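Local coordinates for protein seryl-tRNA synthetase, cytoplasmic (Candida albicans, PDB 3QO8) that catalyses the two-step charging of tRNA(Ser) with serine, forming Ser-AMP from serine and ATP and then passing the seryl group to the tRNA, at residues 160-165 / 444-449; 185-190 / 433-438; 207-212 / 249-254; 335-340 / 353-358. One frame throughout, in Å; residues are numbered along the deposited sequence.

Contact 1 (160-165 / 444-449)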
# COMPACT_ATOMS: atom_id res chain seq x y z
N ARG A 160 -16.94 10.04 17.62
CA ARG A 160 -17.16 11.23 18.45
C ARG A 160 -15.92 12.11 18.48
O ARG A 160 -16.01 13.33 18.64
CB ARG A 160 -17.60 10.84 19.88
CG ARG A 160 -19.01 10.27 19.96
CD ARG A 160 -19.62 10.54 21.34
NE ARG A 160 -19.75 11.97 21.59
CZ ARG A 160 -20.09 12.50 22.77
NH1 ARG A 160 -20.34 11.72 23.80
NH2 ARG A 160 -20.19 13.82 22.90
N LEU A 161 -14.75 11.49 18.29
CA LEU A 161 -13.49 12.23 18.26
C LEU A 161 -13.23 12.86 16.89
O LEU A 161 -12.26 13.60 16.71
CB LEU A 161 -12.31 11.31 18.62
CG LEU A 161 -12.26 10.81 20.07
CD1 LEU A 161 -11.18 9.75 20.26
CD2 LEU A 161 -12.05 11.98 21.02
N ASP A 162 -14.10 12.57 15.93
CA ASP A 162 -13.86 12.95 14.54
C ASP A 162 -12.49 12.42 14.10
O ASP A 162 -11.69 13.15 13.52
CB ASP A 162 -13.91 14.47 14.38
CG ASP A 162 -13.99 14.90 12.92
OD1 ASP A 162 -14.50 14.12 12.08
OD2 ASP A 162 -13.53 16.03 12.62
N GLY A 163 -12.21 11.15 14.40
CA GLY A 163 -10.90 10.58 14.13
C GLY A 163 -10.85 9.65 12.94
O GLY A 163 -9.80 9.10 12.62
N TYR A 164 -11.99 9.42 12.31
CA TYR A 164 -11.99 8.65 11.06
C TYR A 164 -13.27 8.91 10.31
O TYR A 164 -14.18 9.53 10.85
CB TYR A 164 -11.76 7.14 11.31
CG TYR A 164 -12.99 6.28 11.54
CD1 TYR A 164 -13.13 5.08 10.85
CD2 TYR A 164 -13.98 6.64 12.46
CE1 TYR A 164 -14.23 4.26 11.05
CE2 TYR A 164 -15.10 5.81 12.67
CZ TYR A 164 -15.21 4.63 11.95
OH TYR A 164 -16.30 3.78 12.12
N ASP A 165 -13.30 8.47 9.06
CA ASP A 165 -14.45 8.70 8.20
C ASP A 165 -14.81 7.43 7.44
O ASP A 165 -14.28 7.17 6.36
CB ASP A 165 -14.15 9.82 7.21
CG ASP A 165 -15.40 10.47 6.66
OD1 ASP A 165 -16.40 9.74 6.42
OD2 ASP A 165 -15.39 11.70 6.49
N TYR A 444 -14.31 14.92 22.92
CA TYR A 444 -15.29 14.53 21.93
C TYR A 444 -15.70 15.80 21.20
O TYR A 444 -15.84 16.85 21.81
CB TYR A 444 -16.51 13.90 22.59
CG TYR A 444 -16.27 12.50 23.11
CD1 TYR A 444 -15.39 11.64 22.46
CD2 TYR A 444 -16.91 12.04 24.25
CE1 TYR A 444 -15.17 10.36 22.92
CE2 TYR A 444 -16.70 10.76 24.73
CZ TYR A 444 -15.82 9.92 24.05
OH TYR A 444 -15.60 8.65 24.52
N ILE A 445 -15.87 15.68 19.89
CA ILE A 445 -16.12 16.83 19.03
C ILE A 445 -17.51 16.74 18.44
O ILE A 445 -18.13 17.75 18.11
CB ILE A 445 -15.10 16.87 17.86
CG1 ILE A 445 -13.71 17.25 18.36
CG2 ILE A 445 -15.54 17.84 16.79
CD1 ILE A 445 -12.69 17.35 17.26
N LYS A 446 -18.00 15.51 18.30
CA LYS A 446 -19.28 15.25 17.66
C LYS A 446 -20.13 14.39 18.58
O LYS A 446 -19.59 13.68 19.42
CB LYS A 446 -19.07 14.51 16.33
CG LYS A 446 -18.07 15.18 15.40
CD LYS A 446 -18.09 14.61 13.98
CE LYS A 446 -17.59 13.18 13.96
NZ LYS A 446 -17.33 12.66 12.58
N GLU A 447 -21.45 14.46 18.42
CA GLU A 447 -22.36 13.57 19.14
C GLU A 447 -22.71 12.40 18.24
O GLU A 447 -22.67 12.53 17.02
CB GLU A 447 -23.64 14.31 19.52
CG GLU A 447 -23.44 15.53 20.41
CD GLU A 447 -23.67 15.24 21.88
OE1 GLU A 447 -24.07 14.10 22.21
OE2 GLU A 447 -23.46 16.15 22.71
N LEU A 448 -23.07 11.26 18.82
CA LEU A 448 -23.58 10.16 18.01
C LEU A 448 -25.03 10.46 17.67
O LEU A 448 -25.76 11.03 18.48
CB LEU A 448 -23.49 8.83 18.76
CG LEU A 448 -22.13 8.27 19.15
CD1 LEU A 448 -22.31 6.95 19.87
CD2 LEU A 448 -21.25 8.11 17.93
N PRO A 449 -25.46 10.08 16.46
CA PRO A 449 -26.87 10.31 16.09
C PRO A 449 -27.82 9.63 17.08
O PRO A 449 -28.85 10.22 17.43
CB PRO A 449 -26.98 9.67 14.70
CG PRO A 449 -25.81 8.75 14.59
CD PRO A 449 -24.72 9.39 15.40
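The R160 side chain passes over the Y444 ring face, the two side chains at about a right angle. Its CD sits 4.3 Å from the Y444 centroid, a CH-pi contact. The guanidinium follows, its plane turned 27° from the ring, with Y444 CD2 over one of its faces. The bend at chi3 (63°) turns the group back so that NE meets the backbone O of K446 at 2.8 Å. This bond is straight and lies in the guanidinium plane. E447 approaches the other face. Its OE1 is 4.0 Å from R160 NH2, a long salt bridge in which no N-H points at the oxygen. R160 O, at the C-terminal end of its helix, accepts two backbone bonds: I445 N at 2.7 Å and K446 N at 3.0 Å. L161 CD2 touches Y444 CD1 at 3.7 Å. D162 ends the helix in a Schellman motif. K446 NZ reaches D162 OD1 at 3.2 Å from above the carboxylate plane, a salt bridge, while D162 OD2 pairs with R181. The contact lays the tail after strand 441-443 along the C-terminal end of helix 154-160, where K446 touches L159, just before the sheet of 164-165 and 179-181.

Contact 2 (185-190 / 433-438); sequences VFLNQA and KYIPGE
F186 offers one face of its ring to P436. The proline CD stands almost over the ring centre, 3.8 Å from the F186 centroid and 12° off its normal, a CH-pi contact. P436 CG touches F186 CE1 at 3.7 Å. The ring is placed by chi1 of -73°, with CG beside the backbone N. F186 CB meets I435 CG2 at 4.1 Å. The carbonyl of F186 accepts the helical bond from A190 N. It also takes a bond from a water, 2.7 Å from F186 O, and this water donates its other proton to Y434 O. The two backbones are therefore bridged through solvent rather than directly.

L187 points its backbone-to-CB bond away from the loop, but its CD2 comes back to I435 CD1 at 4.1 Å. The opposing loop holds a type II turn from I435 to E438, closed by E438 N to I435 O, with G437 at its third position. Helix 183-200, followed by strand 205-208, probably corresponds to the long helix of class II motif 1. It lies at the dimer interface, where F186 packs on P206 of the second subunit. N188 OD1 bonds to T408 OG1 and N188 ND2 to E299 OE1. Q189, turned aside from the loop, bonds through NE2 to N193 OD1 of the second subunit.

The small side chain of A190 lets the loop come close: A190 CB lies 3.8 Å from Y434 CB and 4.0 Å from I435 CG1. A190 O lies over one face of the Y434 ring, toward its rim, and K433 CG covers the opposite face.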
# COMPACT_ATOMS: atom_id res chain seq x y z
N VAL A 185 -5.12 9.99 12.73
CA VAL A 185 -3.83 9.89 12.05
C VAL A 185 -2.70 9.92 13.07
O VAL A 185 -1.79 9.11 13.02
CB VAL A 185 -3.61 11.04 11.03
CG1 VAL A 185 -2.22 10.88 10.34
CG2 VAL A 185 -4.75 11.09 9.99
N PHE A 186 -2.77 10.87 14.02
CA PHE A 186 -1.69 11.04 15.00
C PHE A 186 -1.52 9.80 15.90
O PHE A 186 -0.40 9.41 16.24
CB PHE A 186 -1.92 12.28 15.86
CG PHE A 186 -1.67 13.59 15.13
CD1 PHE A 186 -0.66 13.70 14.20
CD2 PHE A 186 -2.45 14.70 15.40
CE1 PHE A 186 -0.41 14.91 13.55
CE2 PHE A 186 -2.22 15.92 14.75
CZ PHE A 186 -1.21 16.02 13.82
N LEU A 187 -2.63 9.18 16.29
CA LEU A 187 -2.55 7.98 17.12
C LEU A 187 -1.94 6.82 16.34
O LEU A 187 -1.18 6.03 16.90
CB LEU A 187 -3.93 7.58 17.64
CG LEU A 187 -4.41 8.36 18.86
CD1 LEU A 187 -5.91 8.22 19.05
CD2 LEU A 187 -3.65 7.93 20.11
N ASN A 188 -2.33 6.67 15.08
CA ASN A 188 -1.77 5.61 14.26
C ASN A 188 -0.25 5.77 14.12
O ASN A 188 0.50 4.82 14.33
CB ASN A 188 -2.45 5.58 12.89
CG ASN A 188 -2.33 4.22 12.23
OD1 ASN A 188 -2.78 3.20 12.76
ND2 ASN A 188 -1.75 4.21 11.04
N GLN A 189 0.19 6.99 13.79
CA GLN A 189 1.62 7.28 13.70
C GLN A 189 2.33 7.08 15.04
O GLN A 189 3.45 6.57 15.09
CB GLN A 189 1.85 8.70 13.17
CG GLN A 189 1.55 8.83 11.67
CD GLN A 189 2.45 7.95 10.83
OE1 GLN A 189 1.99 7.14 10.03
NE2 GLN A 189 3.75 8.10 11.00
N ALA A 190 1.67 7.49 16.13
CA ALA A 190 2.22 7.31 17.46
C ALA A 190 2.52 5.83 17.70
O ALA A 190 3.61 5.49 18.16
CB ALA A 190 1.25 7.86 18.55
N LYS A 433 4.35 11.67 23.71
CA LYS A 433 5.51 12.34 23.15
C LYS A 433 5.54 12.21 21.63
O LYS A 433 6.27 12.93 20.97
CB LYS A 433 6.81 11.82 23.77
CG LYS A 433 7.20 10.42 23.30
CD LYS A 433 8.51 9.96 23.93
CE LYS A 433 9.58 9.70 22.87
NZ LYS A 433 9.99 10.93 22.12
N TYR A 434 4.73 11.29 21.09
CA TYR A 434 4.72 11.05 19.64
C TYR A 434 3.65 11.86 18.92
O TYR A 434 3.51 11.78 17.70
CB TYR A 434 4.55 9.55 19.33
CG TYR A 434 5.67 8.69 19.84
CD1 TYR A 434 6.83 8.51 19.09
CD2 TYR A 434 5.60 8.08 21.08
CE1 TYR A 434 7.89 7.74 19.56
CE2 TYR A 434 6.65 7.29 21.56
CZ TYR A 434 7.79 7.13 20.79
OH TYR A 434 8.82 6.36 21.24
N ILE A 435 2.91 12.66 19.67
CA ILE A 435 1.79 13.41 19.14
C ILE A 435 2.06 14.91 19.32
O ILE A 435 2.43 15.35 20.41
CB ILE A 435 0.49 13.02 19.85
CG1 ILE A 435 0.18 11.53 19.60
CG2 ILE A 435 -0.68 13.93 19.43
CD1 ILE A 435 -1.00 10.99 20.46
N PRO A 436 1.88 15.69 18.25
CA PRO A 436 2.10 17.14 18.35
C PRO A 436 1.28 17.75 19.48
O PRO A 436 0.08 17.51 19.57
CB PRO A 436 1.61 17.66 16.99
CG PRO A 436 1.77 16.49 16.06
CD PRO A 436 1.44 15.28 16.91
N GLY A 437 1.92 18.54 20.33
CA GLY A 437 1.25 19.14 21.46
C GLY A 437 1.28 18.25 22.69
O GLY A 437 0.90 18.67 23.78
N GLU A 438 1.73 17.01 22.52
CA GLU A 438 1.72 16.03 23.60
C GLU A 438 0.45 16.16 24.45
O GLU A 438 0.51 16.34 25.66
CB GLU A 438 2.96 16.18 24.48
CG GLU A 438 4.26 16.15 23.68
CD GLU A 438 5.50 16.16 24.56
OE1 GLU A 438 5.36 16.16 25.80
OE2 GLU A 438 6.62 16.16 24.01
O HOH W 1 1.55 11.25 15.92

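Contact 3 (207-212 / 249-254); sequences LQAPVM and QPISAY
The ring of Y254 receives L207 CD2 over one face, 4.1 Å from the ring centroid and 8° off its normal, a CH-pi contact. Other rings meet Y254 edge-to-face: Y271 of the same chain and F179 of the second subunit. Its hydroxyl bonds to R181 of that subunit. Segment 207-212 is consistent with the end of class II motif 1, after helix 183-200; P210 probably is its conserved proline. L207 and Q208 pair with an antiparallel strand of the second subunit, which makes the sheet continuous between subunits.

L207 is extended at its first torsion, with CG opposite the backbone N (chi1 -172°). This directs the side chain at 249-254. CD1 touches Y254 CE1 at 4.1 Å. CD2, besides covering the ring, meets I251 CG1 at 4.0 Å, where the branch ends meet tip to tip. A209 CB lies 4.1 Å from I251 CG1, so I251 CG1 touches both L207 and A209.

A209 packs more tightly on P250, A209 CB to P250 CG at 3.5 Å. The same P250 CG approaches P210 O at 3.7 Å. This carbonyl is buried by the contact and has no polar partner in the model. Helix 248-252 begins at E248, which with T246 and S247 probably binds serine, as in related enzymes. The packing thus joins the dimer strand to the helix next to the serine pocket. In that helix, S252 OG donates a hydrogen bond to Q249 O at 2.8 Å.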
# COMPACT_ATOMS: atom_id res chain seq x y z
N LEU A 207 12.94 -2.34 9.96
CA LEU A 207 13.00 -2.76 8.56
C LEU A 207 11.65 -2.49 7.92
O LEU A 207 10.68 -3.15 8.25
CB LEU A 207 13.33 -4.25 8.49
CG LEU A 207 13.63 -4.86 7.13
CD1 LEU A 207 14.83 -4.16 6.50
CD2 LEU A 207 13.87 -6.35 7.27
N GLN A 208 11.59 -1.51 7.01
CA GLN A 208 10.35 -1.25 6.30
C GLN A 208 10.30 -2.05 5.02
O GLN A 208 11.14 -1.89 4.13
CB GLN A 208 10.16 0.23 5.98
CG GLN A 208 8.81 0.52 5.27
CD GLN A 208 8.58 2.01 5.08
OE1 GLN A 208 9.04 2.81 5.88
NE2 GLN A 208 7.88 2.38 4.02
N ALA A 209 9.31 -2.93 4.94
CA ALA A 209 9.23 -3.88 3.84
C ALA A 209 8.38 -3.33 2.71
O ALA A 209 7.44 -2.57 2.95
CB ALA A 209 8.61 -5.21 4.37
N PRO A 210 8.70 -3.73 1.47
CA PRO A 210 7.84 -3.38 0.34
C PRO A 210 6.51 -4.12 0.49
O PRO A 210 6.48 -5.19 1.09
CB PRO A 210 8.62 -3.91 -0.86
CG PRO A 210 9.44 -5.03 -0.30
CD PRO A 210 9.82 -4.60 1.07
N VAL A 211 5.43 -3.56 -0.03
CA VAL A 211 4.11 -4.19 0.13
C VAL A 211 3.68 -4.98 -1.08
O VAL A 211 2.57 -5.54 -1.11
CB VAL A 211 3.01 -3.16 0.48
CG1 VAL A 211 3.32 -2.51 1.82
CG2 VAL A 211 2.88 -2.11 -0.62
N MET A 212 4.54 -5.03 -2.10
CA MET A 212 4.34 -5.91 -3.25
C MET A 212 5.42 -6.98 -3.27
O MET A 212 6.57 -6.72 -2.91
CB MET A 212 4.41 -5.12 -4.55
CG MET A 212 3.27 -4.17 -4.75
SD MET A 212 3.32 -3.43 -6.38
CE MET A 212 2.03 -2.20 -6.21
N GLN A 249 5.79 -11.80 5.45
CA GLN A 249 6.01 -12.41 4.15
C GLN A 249 7.31 -11.94 3.47
O GLN A 249 8.20 -12.75 3.20
CB GLN A 249 4.77 -12.25 3.27
CG GLN A 249 3.67 -13.22 3.70
CD GLN A 249 2.26 -12.77 3.32
OE1 GLN A 249 2.04 -11.63 2.91
NE2 GLN A 249 1.30 -13.67 3.47
N PRO A 250 7.45 -10.62 3.21
CA PRO A 250 8.70 -10.21 2.54
C PRO A 250 9.93 -10.32 3.46
O PRO A 250 11.02 -10.64 3.00
CB PRO A 250 8.43 -8.74 2.13
CG PRO A 250 7.33 -8.25 3.06
CD PRO A 250 6.48 -9.51 3.36
N ILE A 251 9.75 -10.09 4.75
CA ILE A 251 10.89 -10.15 5.66
C ILE A 251 11.38 -11.60 5.82
O ILE A 251 12.57 -11.84 5.99
CB ILE A 251 10.56 -9.48 7.02
CG1 ILE A 251 10.29 -7.99 6.80
CG2 ILE A 251 11.70 -9.73 8.03
CD1 ILE A 251 9.90 -7.18 8.06
N SER A 252 10.47 -12.56 5.76
CA SER A 252 10.89 -13.96 5.84
C SER A 252 11.78 -14.29 4.63
O SER A 252 12.69 -15.11 4.72
CB SER A 252 9.70 -14.93 5.92
OG SER A 252 9.03 -15.03 4.67
N ALA A 253 11.52 -13.64 3.50
CA ALA A 253 12.31 -13.90 2.29
C ALA A 253 13.57 -13.03 2.21
O ALA A 253 14.36 -13.19 1.29
CB ALA A 253 11.46 -13.69 1.05
N TYR A 254 13.73 -12.12 3.16
CA TYR A 254 14.86 -11.18 3.17
C TYR A 254 16.20 -11.91 3.07
O TYR A 254 17.07 -11.51 2.30
CB TYR A 254 14.79 -10.33 4.45
CG TYR A 254 15.73 -9.13 4.53
CD1 TYR A 254 15.48 -7.98 3.78
CD2 TYR A 254 16.82 -9.13 5.38
CE1 TYR A 254 16.30 -6.87 3.87
CE2 TYR A 254 17.66 -8.03 5.48
CZ TYR A 254 17.39 -6.90 4.72
OH TYR A 254 18.22 -5.81 4.81

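Contact 4 (335-340 / 353-358)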
# COMPACT_ATOMS: atom_id res chain seq x y z
N ARG A 335 -5.13 -11.31 27.92
CA ARG A 335 -4.75 -12.67 28.27
C ARG A 335 -3.91 -13.25 27.13
O ARG A 335 -4.06 -12.83 25.98
CB ARG A 335 -5.98 -13.55 28.50
CG ARG A 335 -6.91 -13.67 27.30
CD ARG A 335 -8.07 -14.64 27.59
NE ARG A 335 -8.88 -14.91 26.40
CZ ARG A 335 -10.10 -15.43 26.41
NH1 ARG A 335 -10.68 -15.75 27.56
NH2 ARG A 335 -10.76 -15.63 25.27
N VAL A 336 -3.03 -14.18 27.46
CA VAL A 336 -2.27 -14.93 26.46
C VAL A 336 -2.81 -16.35 26.40
O VAL A 336 -2.96 -17.02 27.44
CB VAL A 336 -0.78 -14.96 26.82
CG1 VAL A 336 0.02 -15.79 25.80
CG2 VAL A 336 -0.22 -13.53 26.88
N VAL A 337 -3.12 -16.82 25.20
CA VAL A 337 -3.71 -18.14 25.02
C VAL A 337 -2.92 -19.01 24.07
O VAL A 337 -2.43 -18.54 23.04
CB VAL A 337 -5.19 -18.06 24.56
CG1 VAL A 337 -6.03 -17.31 25.59
CG2 VAL A 337 -5.29 -17.37 23.21
N GLY A 338 -2.80 -20.29 24.41
CA GLY A 338 -2.14 -21.25 23.55
C GLY A 338 -3.14 -21.83 22.58
O GLY A 338 -4.04 -22.57 22.96
N ILE A 339 -2.97 -21.50 21.30
CA ILE A 339 -3.92 -21.88 20.26
C ILE A 339 -3.95 -23.39 20.01
O ILE A 339 -2.90 -24.03 19.89
CB ILE A 339 -3.61 -21.12 18.93
CG1 ILE A 339 -3.65 -19.61 19.16
CG2 ILE A 339 -4.60 -21.51 17.84
CD1 ILE A 339 -5.02 -19.08 19.66
N VAL A 340 -5.16 -23.95 19.92
CA VAL A 340 -5.32 -25.40 19.72
C VAL A 340 -4.75 -25.85 18.37
O VAL A 340 -4.70 -25.07 17.42
CB VAL A 340 -6.80 -25.84 19.80
CG1 VAL A 340 -7.34 -25.65 21.22
CG2 VAL A 340 -7.65 -25.07 18.78
N ASP A 353 -1.63 -16.45 21.15
CA ASP A 353 -2.25 -15.18 20.82
C ASP A 353 -2.33 -14.34 22.09
O ASP A 353 -2.54 -14.86 23.19
CB ASP A 353 -3.66 -15.37 20.25
CG ASP A 353 -3.67 -15.82 18.80
OD1 ASP A 353 -2.58 -16.11 18.23
OD2 ASP A 353 -4.77 -15.89 18.22
N LEU A 354 -2.12 -13.04 21.95
CA LEU A 354 -2.43 -12.11 23.02
C LEU A 354 -3.75 -11.50 22.61
O LEU A 354 -3.89 -10.97 21.50
CB LEU A 354 -1.34 -11.04 23.20
CG LEU A 354 -1.54 -10.06 24.37
CD1 LEU A 354 -0.21 -9.59 24.95
CD2 LEU A 354 -2.40 -8.87 23.97
N GLU A 355 -4.74 -11.63 23.48
CA GLU A 355 -6.07 -11.10 23.26
C GLU A 355 -6.34 -10.06 24.33
O GLU A 355 -6.27 -10.36 25.53
CB GLU A 355 -7.11 -12.23 23.36
CG GLU A 355 -6.83 -13.46 22.48
CD GLU A 355 -7.89 -14.54 22.67
OE1 GLU A 355 -8.42 -14.65 23.79
OE2 GLU A 355 -8.20 -15.25 21.70
N ALA A 356 -6.63 -8.84 23.91
CA ALA A 356 -6.77 -7.73 24.84
C ALA A 356 -8.24 -7.56 25.19
O ALA A 356 -9.12 -7.90 24.40
CB ALA A 356 -6.23 -6.44 24.22
N TRP A 357 -8.49 -7.02 26.38
CA TRP A 357 -9.85 -6.80 26.83
C TRP A 357 -10.47 -5.58 26.17
O TRP A 357 -9.92 -4.49 26.23
CB TRP A 357 -9.87 -6.64 28.36
CG TRP A 357 -11.25 -6.46 28.95
CD1 TRP A 357 -11.77 -5.32 29.52
CD2 TRP A 357 -12.29 -7.45 29.02
NE1 TRP A 357 -13.06 -5.56 29.96
CE2 TRP A 357 -13.40 -6.85 29.66
CE3 TRP A 357 -12.38 -8.79 28.62
CZ2 TRP A 357 -14.59 -7.55 29.90
CZ3 TRP A 357 -13.55 -9.48 28.86
CH2 TRP A 357 -14.64 -8.86 29.50
N PHE A 358 -11.63 -5.78 25.54
CA PHE A 358 -12.41 -4.69 24.99
C PHE A 358 -13.63 -4.51 25.91
O PHE A 358 -14.58 -5.30 25.86
CB PHE A 358 -12.86 -5.02 23.56
CG PHE A 358 -11.80 -4.77 22.49
CD1 PHE A 358 -10.61 -5.49 22.48
CD2 PHE A 358 -12.01 -3.82 21.51
CE1 PHE A 358 -9.63 -5.26 21.49
CE2 PHE A 358 -11.05 -3.57 20.53
CZ PHE A 358 -9.85 -4.30 20.52
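R335 grips E355 through one carboxylate oxygen. E355 OE1 accepts from R335 NE at 2.7 Å and from R335 NH2 at 2.9 Å, a salt bridge. The oxygen lies in the guanidinium plane. NE meets it nearly along its C-O axis, and NH2 uses the syn lone pair. The carboxylate is turned 30° from the guanidinium. R335 CG takes the crowded position between backbone N and carbonyl carbon (chi1 60°), and the chain then runs extended out to NE.

Four backbone bonds tie the strands. R335 and E355 form a hydrogen-bonded antiparallel pair, with R335 N to E355 O at 2.8 Å. V337 and D353 form the next, with V337 N to D353 O at 2.9 Å. V336 and L354, between them, are a non-hydrogen-bonded pair. They share one sheet face, opposite that of R335, V337, D353 and E355, and touch loosely, V336 CG2 to L354 CD1 at 4.4 Å.

V337 CG2 touches E355 CD at 3.9 Å, the two side chains crossing at about a right angle. It also packs on D353 CB. I339 CD1 leans on the D353 carboxylate, 3.5 Å from D353 OD2. D353 OD1 bonds to S369 OG. S369 and E366 hold a magnesium ion, and D353 probably helps to position S369 from the second shell.

The two strands form a beta hairpin in the large sheet of the catalytic core. Strand 126-131 flanks 334-338, and strand 363-372 flanks 350-358. Helix 312-329 packs on the face of V336 and L354.

After the N-terminal tRNA-binding helices, the chain reaches 160-165, at the end of helix 154-160, and then helix 183-200. Both pair with parts near the C terminus. Strand 205-208 follows, and contact 3 closes a loop of 36 residues with the helix at 249-254. Contact 4 closes the tighter hairpin of 335-340 and 353-358. These two are in series and reach the same sheet. Contact 2 then closes around both at 433-438, and contact 1 encloses all three at 444-449. No loops cross. Contacts 1 and 2, their centres 18 Å apart, tie the chain's C-terminal part to the end of helix 154-160 and to helix 183-200. Contacts 2 and 3 both touch the second subunit.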